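Local coordinates for Spermidine/putrescine ABC transporter, periplasmic binding protein (Treponema pallidum, PDB 2V84), which probably binds polyamines such as spermidine and putrescine as the periplasmic receptor of an ABC uptake system, at residues Thr38-Lys43 against Tyr285-Asp290; Ile101-Phe106 against Phe279-His284; Gly130-Ala135 against Val223-Ala228; Ile134-Lys139 against Asp244-Gln249. All coordinates share one frame; numbering follows the deposited sequence.

Contacts 1 and 2 lie together on one side of the molecule and both draw on helix 282-292, which meets helix 38-48 in contact 1 and, through its N-terminal end, the turn 101-106 in contact 2. Contacts 3 and 4 also form a pair: the two edges of strand 125-137 are taken up by strand 223-226 and strand 243-246, with I134 and A135 common to both. Chemistry follows place. Contact 1, partly buried, depends on a carboxylate shared by a serine and a lysine; contact 2, buried, is mainly apolar, with one weak hydrogen bond across it; contacts 3 and 4, buried in a sheet, rest on backbone hydrogen bonds.

Contact 1: residues Thr38-Lys43 against Tyr285-Asp290; sequences TSLIKK and YAEFLD
The carboxylate of E287 is gripped from helix 38-48 by two side chains, one at each oxygen. OG of S39 donates to OE2 of E287 over 2.5 Å, a short bond that uses the anti lone pair, the one turned away from OE1. NZ of K43 forms a salt bridge with OE1 of E287 at 2.9 Å, arriving on the syn side and 16° out of the carboxylate plane. The two bonds together restrict rotation of the carboxylate. Beneath them L40 and E287 run alongside each other, pointing opposite ways, with CG of L40 3.5 Å from OE2 of E287, and CD1 of L40 reaches CB of F288 at 3.8 Å.

E287 bridges the gap because its chain is fully extended, with CG anti to the backbone N (chi1 172°), while the long arm of K43 comes to meet it from the other helix. Farther out, the F288 ring leads away from helix 38-48 toward Y127 and F279, and I41 packs on V52 and Y54 of strand 51-57. The segment axes approach to 10.1 Å at 156°, so this is near-antiparallel helix packing, with an apolar inner side and a charged outer one, within the solute-binding protein fold.

Contact 2: residues Ile101-Phe106 against Phe279-His284; sequences IPNVQF and FLEPAH
L280 and N103 meet through their CB atoms, 3.8 Å apart, where the 3-10 turn 102-106 lies against the residues that lead into helix 282-292. The side chain of L280 runs on beneath the turn: its CD1 lies 3.9 Å from O of N103 and makes a looser contact with CG2 of I101.

The N103 amide reaches out with CG beside its own backbone N (chi1 -67°), and ND2 of N103 donates to OE1 of E281 at 3.1 Å. That bond is weak, with an N-H...O angle of 141°, and the amide and carboxylate planes stand almost perpendicular. E281 can take part although its CB points away from the turn, since a bend at chi2 (68°) brings the carboxylate back. The stronger partner of ND2 is O of N277, on helix 269-279.

F106, at the end of the turn, meets P282. CG of P282 lies over one face of its ring, 4.2 Å from the centroid, in a CH-pi contact, and CD2 of F106 is 3.3 Å from O of L280, a carbonyl that also accepts a hydrogen bond from NE2 of H299.

Between these two segments apolar packing therefore predominates. The link to the side chain of E281, the residue just before helix 282-292, is weak, and the firmer polar hold on N103 comes from N277.

Contact 3: residues Gly130-Ala135 against Val223-Ala228; sequences GAAGIA and VAHGFA
CG2 of I134 and CG1 of V223 each stand anti to their own backbone N (V223 chi1 178°), and these torsions bring the two methyls together across the strands at 3.5 Å, a close methyl-methyl contact. H225, paired with I134, likewise has CG anti to N (chi1 -175°), which brings its ring edge toward the neighbouring strand until CD2 of H225 lies 3.2 Å from O of G133, in the ring plane. ND1 of the same ring is engaged by N of M163. F227 has CG beside its backbone N, and CE1 of F227 rests 3.7 Å from CB of A132.

The backbones pair antiparallel. G133 and G226 form one hydrogen-bonded pair, where N of G133 to O of G226 spans 2.9 Å and is nearly straight at 177°; A135 and A224 form the next, with N of A135 to O of A224 also 2.9 Å. Beyond the strands, a water links O of A131 to N of A228.

The F227 side chain lies near a bound MES, probably from the crystallisation liquor, though such molecules often mark pockets. H225 is about 4 Å, side chain to side chain, from E168. Backbone bonding thus joins strand 223-226 to strand 125-137, while the ring of H225, held at ND1, sits beside a residue predicted to bind spermidine.

Contact 4: residues Ile134-Lys139 against Asp244-Gln249; sequences IAVNKK and DFFIPQ
The F246 ring lies against I134 and V136. CB of I134 is over one face, 4.2 Å from the ring centroid in a CH-pi contact, and O of I134 stands above the same ring toward its rim. CG2 of V136 instead meets the ring edge, 3.6 Å from CE1 of F246. The ring reaches this place because CG of F246 sits between the backbone N and the carbonyl carbon (chi1 50°), folding it back over strand 125-137. CD1 of I134 extends the apolar patch to CG of P248 at 3.7 Å. On the opposite face of the sheet, F245 lies alongside the backbone at I134 and A135, near F231 and F232.

Two antiparallel hydrogen-bonded pairs support this packing: I134 with F246, N of I134 to O of F246 being 2.8 Å, and V136 with D244, N of V136 to O of D244 being 2.7 Å.

Toward the exposed turn at K138 the contact slackens. The aliphatic part of K138 runs across the D244 side chain, CG of K138 3.9 Å from CB of D244, yet the charges do not meet: NZ of K138 stays 6.1 Å from OD2 of D244 and makes a weak hydrogen bond to O of E241. OD2 of D244 is instead hydrogen-bonded to OH of Y144 and salt-bridged to NE of R146. Backbone bonds and buried aromatic packing therefore join the strands, while the D244 charge ties the sheet edge to the 144-146 region.

Contact 1: residues Thr38-Lys43 against Tyr285-Asp290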
# COMPACT_ATOMS: atom_id res chain seq x y z
N THR A 38 -5.41 -16.64 -2.66
CA THR A 38 -6.05 -17.67 -3.49
C THR A 38 -7.05 -18.49 -2.70
O THR A 38 -8.05 -18.96 -3.26
CB THR A 38 -5.03 -18.63 -4.15
OG1 THR A 38 -4.12 -19.08 -3.15
CG2 THR A 38 -4.25 -17.94 -5.26
N SER A 39 -6.80 -18.66 -1.40
CA SER A 39 -7.68 -19.40 -0.52
C SER A 39 -9.08 -18.79 -0.47
O SER A 39 -10.07 -19.51 -0.40
CB SER A 39 -7.11 -19.48 0.89
OG SER A 39 -6.94 -18.19 1.43
N LEU A 40 -9.14 -17.46 -0.50
CA LEU A 40 -10.39 -16.73 -0.54
C LEU A 40 -11.05 -16.80 -1.91
O LEU A 40 -12.29 -16.88 -2.02
CB LEU A 40 -10.15 -15.28 -0.11
CG LEU A 40 -9.99 -15.09 1.40
CD1 LEU A 40 -9.50 -13.68 1.76
CD2 LEU A 40 -11.29 -15.42 2.14
N ILE A 41 -10.24 -16.78 -2.96
CA ILE A 41 -10.74 -16.93 -4.33
C ILE A 41 -11.42 -18.29 -4.55
O ILE A 41 -12.53 -18.35 -5.08
CB ILE A 41 -9.64 -16.68 -5.38
CG1 ILE A 41 -9.42 -15.17 -5.53
CG2 ILE A 41 -9.98 -17.34 -6.74
CD1 ILE A 41 -8.10 -14.82 -6.14
N LYS A 42 -10.77 -19.37 -4.11
CA LYS A 42 -11.34 -20.72 -4.17
C LYS A 42 -12.70 -20.78 -3.48
O LYS A 42 -13.62 -21.43 -3.97
CB LYS A 42 -10.41 -21.77 -3.52
CG LYS A 42 -8.90 -21.61 -3.74
CD LYS A 42 -8.28 -22.77 -4.56
CE LYS A 42 -8.05 -22.38 -6.04
NZ LYS A 42 -9.09 -21.42 -6.58
N LYS A 43 -12.82 -20.12 -2.33
CA LYS A 43 -14.05 -20.12 -1.53
C LYS A 43 -15.18 -19.42 -2.24
O LYS A 43 -16.31 -19.90 -2.22
CB LYS A 43 -13.82 -19.51 -0.15
CG LYS A 43 -13.25 -20.50 0.85
CD LYS A 43 -12.58 -19.83 2.03
CE LYS A 43 -11.63 -20.82 2.70
NZ LYS A 43 -11.46 -20.55 4.14
N TYR A 285 -12.53 -11.51 5.61
CA TYR A 285 -11.63 -10.37 5.76
C TYR A 285 -10.50 -10.69 6.74
O TYR A 285 -9.34 -10.38 6.48
CB TYR A 285 -12.35 -9.09 6.17
CG TYR A 285 -11.47 -7.90 5.86
CD1 TYR A 285 -11.30 -7.45 4.55
CD2 TYR A 285 -10.77 -7.24 6.87
CE1 TYR A 285 -10.49 -6.39 4.25
CE2 TYR A 285 -9.94 -6.17 6.58
CZ TYR A 285 -9.80 -5.76 5.27
OH TYR A 285 -8.98 -4.69 4.97
N ALA A 286 -10.85 -11.34 7.84
CA ALA A 286 -9.83 -11.76 8.81
C ALA A 286 -8.84 -12.74 8.19
O ALA A 286 -7.65 -12.65 8.46
CB ALA A 286 -10.46 -12.33 10.03
N GLU A 287 -9.32 -13.66 7.35
CA GLU A 287 -8.42 -14.57 6.63
C GLU A 287 -7.48 -13.82 5.68
O GLU A 287 -6.31 -14.21 5.52
CB GLU A 287 -9.22 -15.66 5.88
CG GLU A 287 -8.38 -16.54 4.93
CD GLU A 287 -9.21 -17.58 4.21
OE1 GLU A 287 -10.20 -18.06 4.79
OE2 GLU A 287 -8.88 -17.95 3.06
N PHE A 288 -7.98 -12.75 5.08
CA PHE A 288 -7.15 -11.85 4.27
C PHE A 288 -6.05 -11.21 5.12
O PHE A 288 -4.87 -11.25 4.74
CB PHE A 288 -8.01 -10.77 3.60
CG PHE A 288 -7.22 -9.57 3.12
CD1 PHE A 288 -6.27 -9.69 2.11
CD2 PHE A 288 -7.43 -8.32 3.70
CE1 PHE A 288 -5.54 -8.60 1.68
CE2 PHE A 288 -6.70 -7.21 3.27
CZ PHE A 288 -5.75 -7.35 2.26
N LEU A 289 -6.42 -10.64 6.26
CA LEU A 289 -5.45 -9.95 7.11
C LEU A 289 -4.38 -10.88 7.64
O LEU A 289 -3.20 -10.54 7.66
CB LEU A 289 -6.16 -9.25 8.26
CG LEU A 289 -7.18 -8.18 7.87
CD1 LEU A 289 -7.98 -7.79 9.10
CD2 LEU A 289 -6.53 -6.95 7.20
N ASP A 290 -4.82 -12.07 8.04
CA ASP A 290 -3.95 -13.09 8.64
C ASP A 290 -2.93 -13.62 7.64
O ASP A 290 -1.87 -14.11 8.04
CB ASP A 290 -4.78 -14.26 9.12
CG ASP A 290 -5.49 -14.00 10.43
OD1 ASP A 290 -5.28 -12.95 11.06
OD2 ASP A 290 -6.28 -14.87 10.83

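Contact 2: residues Ile101-Phe106 against Phe279-His284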
# COMPACT_ATOMS: atom_id res chain seq x y z
N ILE A 101 -23.82 -4.44 -1.55
CA ILE A 101 -22.66 -4.67 -0.70
C ILE A 101 -22.99 -4.29 0.74
O ILE A 101 -22.36 -3.40 1.30
CB ILE A 101 -21.42 -3.86 -1.16
CG1 ILE A 101 -21.20 -4.02 -2.66
CG2 ILE A 101 -20.17 -4.34 -0.40
CD1 ILE A 101 -20.15 -3.05 -3.22
N PRO A 102 -23.95 -4.99 1.36
CA PRO A 102 -24.36 -4.63 2.72
C PRO A 102 -23.20 -4.65 3.73
O PRO A 102 -23.25 -3.92 4.73
CB PRO A 102 -25.41 -5.69 3.06
CG PRO A 102 -25.14 -6.82 2.14
CD PRO A 102 -24.74 -6.13 0.86
N ASN A 103 -22.17 -5.47 3.47
CA ASN A 103 -21.01 -5.60 4.38
C ASN A 103 -20.10 -4.37 4.39
O ASN A 103 -19.13 -4.29 5.17
CB ASN A 103 -20.20 -6.85 4.04
CG ASN A 103 -20.96 -8.13 4.33
OD1 ASN A 103 -21.81 -8.15 5.21
ND2 ASN A 103 -20.68 -9.20 3.57
N VAL A 104 -20.43 -3.39 3.56
CA VAL A 104 -19.84 -2.05 3.58
C VAL A 104 -20.09 -1.40 4.96
O VAL A 104 -19.38 -0.47 5.38
CB VAL A 104 -20.36 -1.27 2.31
CG1 VAL A 104 -21.54 -0.30 2.59
CG2 VAL A 104 -19.27 -0.74 1.43
N GLN A 105 -21.06 -1.93 5.70
CA GLN A 105 -21.33 -1.48 7.06
C GLN A 105 -20.21 -1.86 8.05
O GLN A 105 -20.22 -1.41 9.20
CB GLN A 105 -22.69 -1.97 7.54
CG GLN A 105 -23.86 -1.26 6.89
CD GLN A 105 -23.73 0.25 6.94
OE1 GLN A 105 -23.78 0.85 8.01
NE2 GLN A 105 -23.56 0.87 5.78
N PHE A 106 -19.26 -2.67 7.60
CA PHE A 106 -18.13 -3.05 8.46
C PHE A 106 -16.93 -2.11 8.34
O PHE A 106 -15.91 -2.29 9.03
CB PHE A 106 -17.70 -4.48 8.16
CG PHE A 106 -18.73 -5.50 8.48
CD1 PHE A 106 -19.39 -5.48 9.70
CD2 PHE A 106 -19.03 -6.52 7.58
CE1 PHE A 106 -20.35 -6.44 10.01
CE2 PHE A 106 -19.97 -7.48 7.88
CZ PHE A 106 -20.64 -7.43 9.09
N PHE A 279 -15.61 -10.46 0.30
CA PHE A 279 -14.29 -10.14 0.86
C PHE A 279 -14.43 -9.43 2.21
O PHE A 279 -13.61 -9.62 3.12
CB PHE A 279 -13.55 -9.27 -0.16
CG PHE A 279 -12.10 -9.10 0.12
CD1 PHE A 279 -11.18 -10.10 -0.26
CD2 PHE A 279 -11.63 -7.94 0.71
CE1 PHE A 279 -9.81 -9.93 -0.01
CE2 PHE A 279 -10.26 -7.75 0.95
CZ PHE A 279 -9.36 -8.76 0.59
N LEU A 280 -15.49 -8.63 2.33
CA LEU A 280 -15.77 -7.89 3.56
C LEU A 280 -16.58 -8.68 4.61
O LEU A 280 -16.91 -8.13 5.66
CB LEU A 280 -16.48 -6.57 3.26
CG LEU A 280 -15.66 -5.50 2.52
CD1 LEU A 280 -16.55 -4.30 2.24
CD2 LEU A 280 -14.41 -5.09 3.27
N GLU A 281 -16.90 -9.94 4.33
CA GLU A 281 -17.42 -10.83 5.36
C GLU A 281 -16.34 -10.98 6.43
O GLU A 281 -15.19 -11.22 6.08
CB GLU A 281 -17.78 -12.19 4.77
CG GLU A 281 -18.90 -12.91 5.50
CD GLU A 281 -20.26 -12.24 5.36
OE1 GLU A 281 -20.83 -12.24 4.23
OE2 GLU A 281 -20.78 -11.74 6.39
N PRO A 282 -16.69 -10.81 7.72
CA PRO A 282 -15.74 -10.73 8.84
C PRO A 282 -14.68 -11.83 8.89
O PRO A 282 -13.49 -11.53 9.09
CB PRO A 282 -16.65 -10.82 10.06
CG PRO A 282 -17.89 -10.15 9.59
CD PRO A 282 -18.07 -10.64 8.19
N ALA A 283 -15.11 -13.08 8.73
CA ALA A 283 -14.18 -14.21 8.75
C ALA A 283 -13.28 -14.25 7.53
O ALA A 283 -12.10 -14.64 7.63
CB ALA A 283 -14.94 -15.53 8.88
N HIS A 284 -13.82 -13.82 6.39
CA HIS A 284 -13.10 -13.81 5.12
C HIS A 284 -12.15 -12.63 5.01
O HIS A 284 -11.09 -12.74 4.38
CB HIS A 284 -14.10 -13.83 3.96
CG HIS A 284 -14.87 -15.11 3.86
ND1 HIS A 284 -16.03 -15.33 4.57
CD2 HIS A 284 -14.63 -16.24 3.16
CE1 HIS A 284 -16.48 -16.54 4.30
NE2 HIS A 284 -15.66 -17.11 3.43

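Contact 3: residues Gly130-Ala135 against Val223-Ala228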
# COMPACT_ATOMS: atom_id res chain seq x y z
N GLY A 130 -2.72 0.54 4.98
CA GLY A 130 -1.51 0.22 5.77
C GLY A 130 -0.46 1.26 5.48
O GLY A 130 -0.77 2.34 4.98
N ALA A 131 0.79 0.93 5.78
CA ALA A 131 1.88 1.86 5.47
C ALA A 131 3.15 1.07 5.38
O ALA A 131 3.35 0.07 6.10
CB ALA A 131 2.01 2.95 6.55
N ALA A 132 4.03 1.54 4.50
CA ALA A 132 5.41 1.05 4.46
C ALA A 132 6.09 1.56 5.71
O ALA A 132 5.68 2.54 6.32
CB ALA A 132 6.13 1.57 3.22
N GLY A 133 7.14 0.88 6.10
CA GLY A 133 7.91 1.34 7.25
C GLY A 133 9.35 0.90 7.08
O GLY A 133 9.85 0.80 5.95
N ILE A 134 10.02 0.67 8.20
CA ILE A 134 11.44 0.34 8.18
C ILE A 134 11.65 -0.90 9.02
O ILE A 134 11.11 -1.00 10.13
CB ILE A 134 12.30 1.51 8.80
CG1 ILE A 134 12.00 2.84 8.08
CG2 ILE A 134 13.81 1.18 8.77
CD1 ILE A 134 12.46 4.08 8.85
N ALA A 135 12.43 -1.84 8.49
CA ALA A 135 12.87 -3.01 9.22
C ALA A 135 14.33 -2.81 9.62
O ALA A 135 15.15 -2.40 8.82
CB ALA A 135 12.72 -4.26 8.37
N VAL A 223 19.16 -2.42 7.37
CA VAL A 223 18.02 -1.53 7.54
C VAL A 223 17.42 -1.39 6.15
O VAL A 223 18.12 -1.12 5.19
CB VAL A 223 18.42 -0.13 8.02
CG1 VAL A 223 17.18 0.75 8.13
CG2 VAL A 223 19.12 -0.16 9.37
N ALA A 224 16.11 -1.59 6.05
CA ALA A 224 15.47 -1.40 4.74
C ALA A 224 14.09 -0.82 4.86
O ALA A 224 13.36 -1.12 5.79
CB ALA A 224 15.43 -2.71 3.94
N HIS A 225 13.74 0.02 3.88
CA HIS A 225 12.40 0.59 3.74
C HIS A 225 11.51 -0.44 3.01
O HIS A 225 11.93 -1.02 2.00
CB HIS A 225 12.57 1.84 2.88
CG HIS A 225 11.34 2.66 2.69
ND1 HIS A 225 11.21 3.52 1.62
CD2 HIS A 225 10.20 2.78 3.41
CE1 HIS A 225 10.05 4.14 1.70
NE2 HIS A 225 9.41 3.71 2.77
N GLY A 226 10.30 -0.69 3.52
CA GLY A 226 9.43 -1.65 2.84
C GLY A 226 8.21 -2.09 3.62
O GLY A 226 7.88 -1.50 4.63
N PHE A 227 7.54 -3.12 3.11
CA PHE A 227 6.34 -3.62 3.76
C PHE A 227 6.64 -4.75 4.72
O PHE A 227 7.38 -5.68 4.42
CB PHE A 227 5.28 -4.04 2.75
CG PHE A 227 4.89 -2.94 1.80
CD1 PHE A 227 4.27 -1.79 2.26
CD2 PHE A 227 5.13 -3.06 0.44
CE1 PHE A 227 3.90 -0.76 1.38
CE2 PHE A 227 4.77 -2.07 -0.44
CZ PHE A 227 4.16 -0.91 0.02
N ALA A 228 6.03 -4.65 5.89
CA ALA A 228 6.21 -5.62 6.97
C ALA A 228 5.93 -7.05 6.50
O ALA A 228 6.68 -7.98 6.82
CB ALA A 228 5.30 -5.26 8.13
O HOH W 1 4.14 -2.29 6.04

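Contact 4: residues Ile134-Lys139 against Asp244-Gln249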
# COMPACT_ATOMS: atom_id res chain seq x y z
N ILE A 134 10.02 0.67 8.20
CA ILE A 134 11.44 0.34 8.18
C ILE A 134 11.65 -0.90 9.02
O ILE A 134 11.11 -1.00 10.13
CB ILE A 134 12.30 1.51 8.80
CG1 ILE A 134 12.00 2.84 8.08
CG2 ILE A 134 13.81 1.18 8.77
CD1 ILE A 134 12.46 4.08 8.85
N ALA A 135 12.43 -1.84 8.49
CA ALA A 135 12.87 -3.01 9.22
C ALA A 135 14.33 -2.81 9.62
O ALA A 135 15.15 -2.40 8.82
CB ALA A 135 12.72 -4.26 8.37
N VAL A 136 14.66 -3.12 10.88
CA VAL A 136 16.03 -2.99 11.33
C VAL A 136 16.44 -4.34 11.86
O VAL A 136 15.66 -4.96 12.57
CB VAL A 136 16.19 -1.97 12.47
CG1 VAL A 136 17.61 -1.99 12.99
CG2 VAL A 136 15.87 -0.55 11.97
N ASN A 137 17.63 -4.80 11.47
CA ASN A 137 18.23 -6.01 12.02
C ASN A 137 18.91 -5.62 13.34
O ASN A 137 19.96 -4.98 13.34
CB ASN A 137 19.22 -6.61 11.00
CG ASN A 137 19.94 -7.84 11.52
OD1 ASN A 137 20.07 -8.01 12.72
ND2 ASN A 137 20.40 -8.71 10.60
N LYS A 138 18.26 -5.98 14.45
CA LYS A 138 18.61 -5.54 15.81
C LYS A 138 19.91 -6.13 16.32
O LYS A 138 20.54 -5.59 17.24
CB LYS A 138 17.52 -5.93 16.80
CG LYS A 138 16.20 -5.22 16.67
CD LYS A 138 15.35 -5.41 17.93
CE LYS A 138 14.73 -6.80 18.02
NZ LYS A 138 13.76 -6.93 19.16
N LYS A 139 20.31 -7.28 15.78
CA LYS A 139 21.61 -7.84 16.15
C LYS A 139 22.75 -7.12 15.42
O LYS A 139 23.84 -6.99 15.96
CB LYS A 139 21.66 -9.38 15.99
CG LYS A 139 21.68 -9.92 14.57
CD LYS A 139 21.42 -11.44 14.53
CE LYS A 139 20.61 -11.82 13.26
NZ LYS A 139 20.48 -13.30 13.09
N ASP A 244 13.14 -5.44 14.09
CA ASP A 244 12.26 -4.39 14.56
C ASP A 244 11.76 -3.72 13.31
O ASP A 244 12.54 -3.08 12.60
CB ASP A 244 13.05 -3.39 15.41
CG ASP A 244 12.17 -2.33 16.04
OD1 ASP A 244 10.93 -2.32 15.86
OD2 ASP A 244 12.74 -1.46 16.74
N PHE A 245 10.48 -3.92 13.04
CA PHE A 245 9.79 -3.22 11.98
C PHE A 245 8.99 -2.15 12.66
O PHE A 245 8.30 -2.43 13.64
CB PHE A 245 8.85 -4.15 11.18
CG PHE A 245 8.04 -3.42 10.18
CD1 PHE A 245 8.55 -3.18 8.90
CD2 PHE A 245 6.82 -2.87 10.53
CE1 PHE A 245 7.83 -2.41 8.02
CE2 PHE A 245 6.09 -2.13 9.64
CZ PHE A 245 6.60 -1.89 8.38
N PHE A 246 9.07 -0.92 12.14
CA PHE A 246 8.29 0.20 12.66
C PHE A 246 7.93 1.15 11.54
O PHE A 246 8.67 1.30 10.58
CB PHE A 246 9.05 0.98 13.75
CG PHE A 246 10.45 1.35 13.36
CD1 PHE A 246 11.50 0.46 13.57
CD2 PHE A 246 10.73 2.59 12.83
CE1 PHE A 246 12.81 0.79 13.20
CE2 PHE A 246 12.02 2.94 12.46
CZ PHE A 246 13.07 2.03 12.64
N ILE A 247 6.80 1.82 11.69
CA ILE A 247 6.46 2.96 10.87
C ILE A 247 6.80 4.15 11.77
O ILE A 247 6.26 4.24 12.87
CB ILE A 247 4.96 2.96 10.50
CG1 ILE A 247 4.60 1.68 9.74
CG2 ILE A 247 4.57 4.25 9.74
CD1 ILE A 247 3.19 1.13 10.03
N PRO A 248 7.71 5.06 11.33
CA PRO A 248 8.12 6.17 12.18
C PRO A 248 6.92 6.98 12.69
O PRO A 248 6.05 7.36 11.90
CB PRO A 248 9.00 7.00 11.24
CG PRO A 248 9.60 5.95 10.34
CD PRO A 248 8.46 5.03 10.06
N GLN A 249 6.89 7.22 14.00
CA GLN A 249 5.72 7.80 14.67
C GLN A 249 5.91 9.28 15.05
O GLN A 249 4.95 9.93 15.49
CB GLN A 249 5.37 6.98 15.92
CG GLN A 249 4.96 5.53 15.65
CD GLN A 249 3.62 5.39 14.92
OE1 GLN A 249 2.59 5.86 15.39
NE2 GLN A 249 3.65 4.74 13.77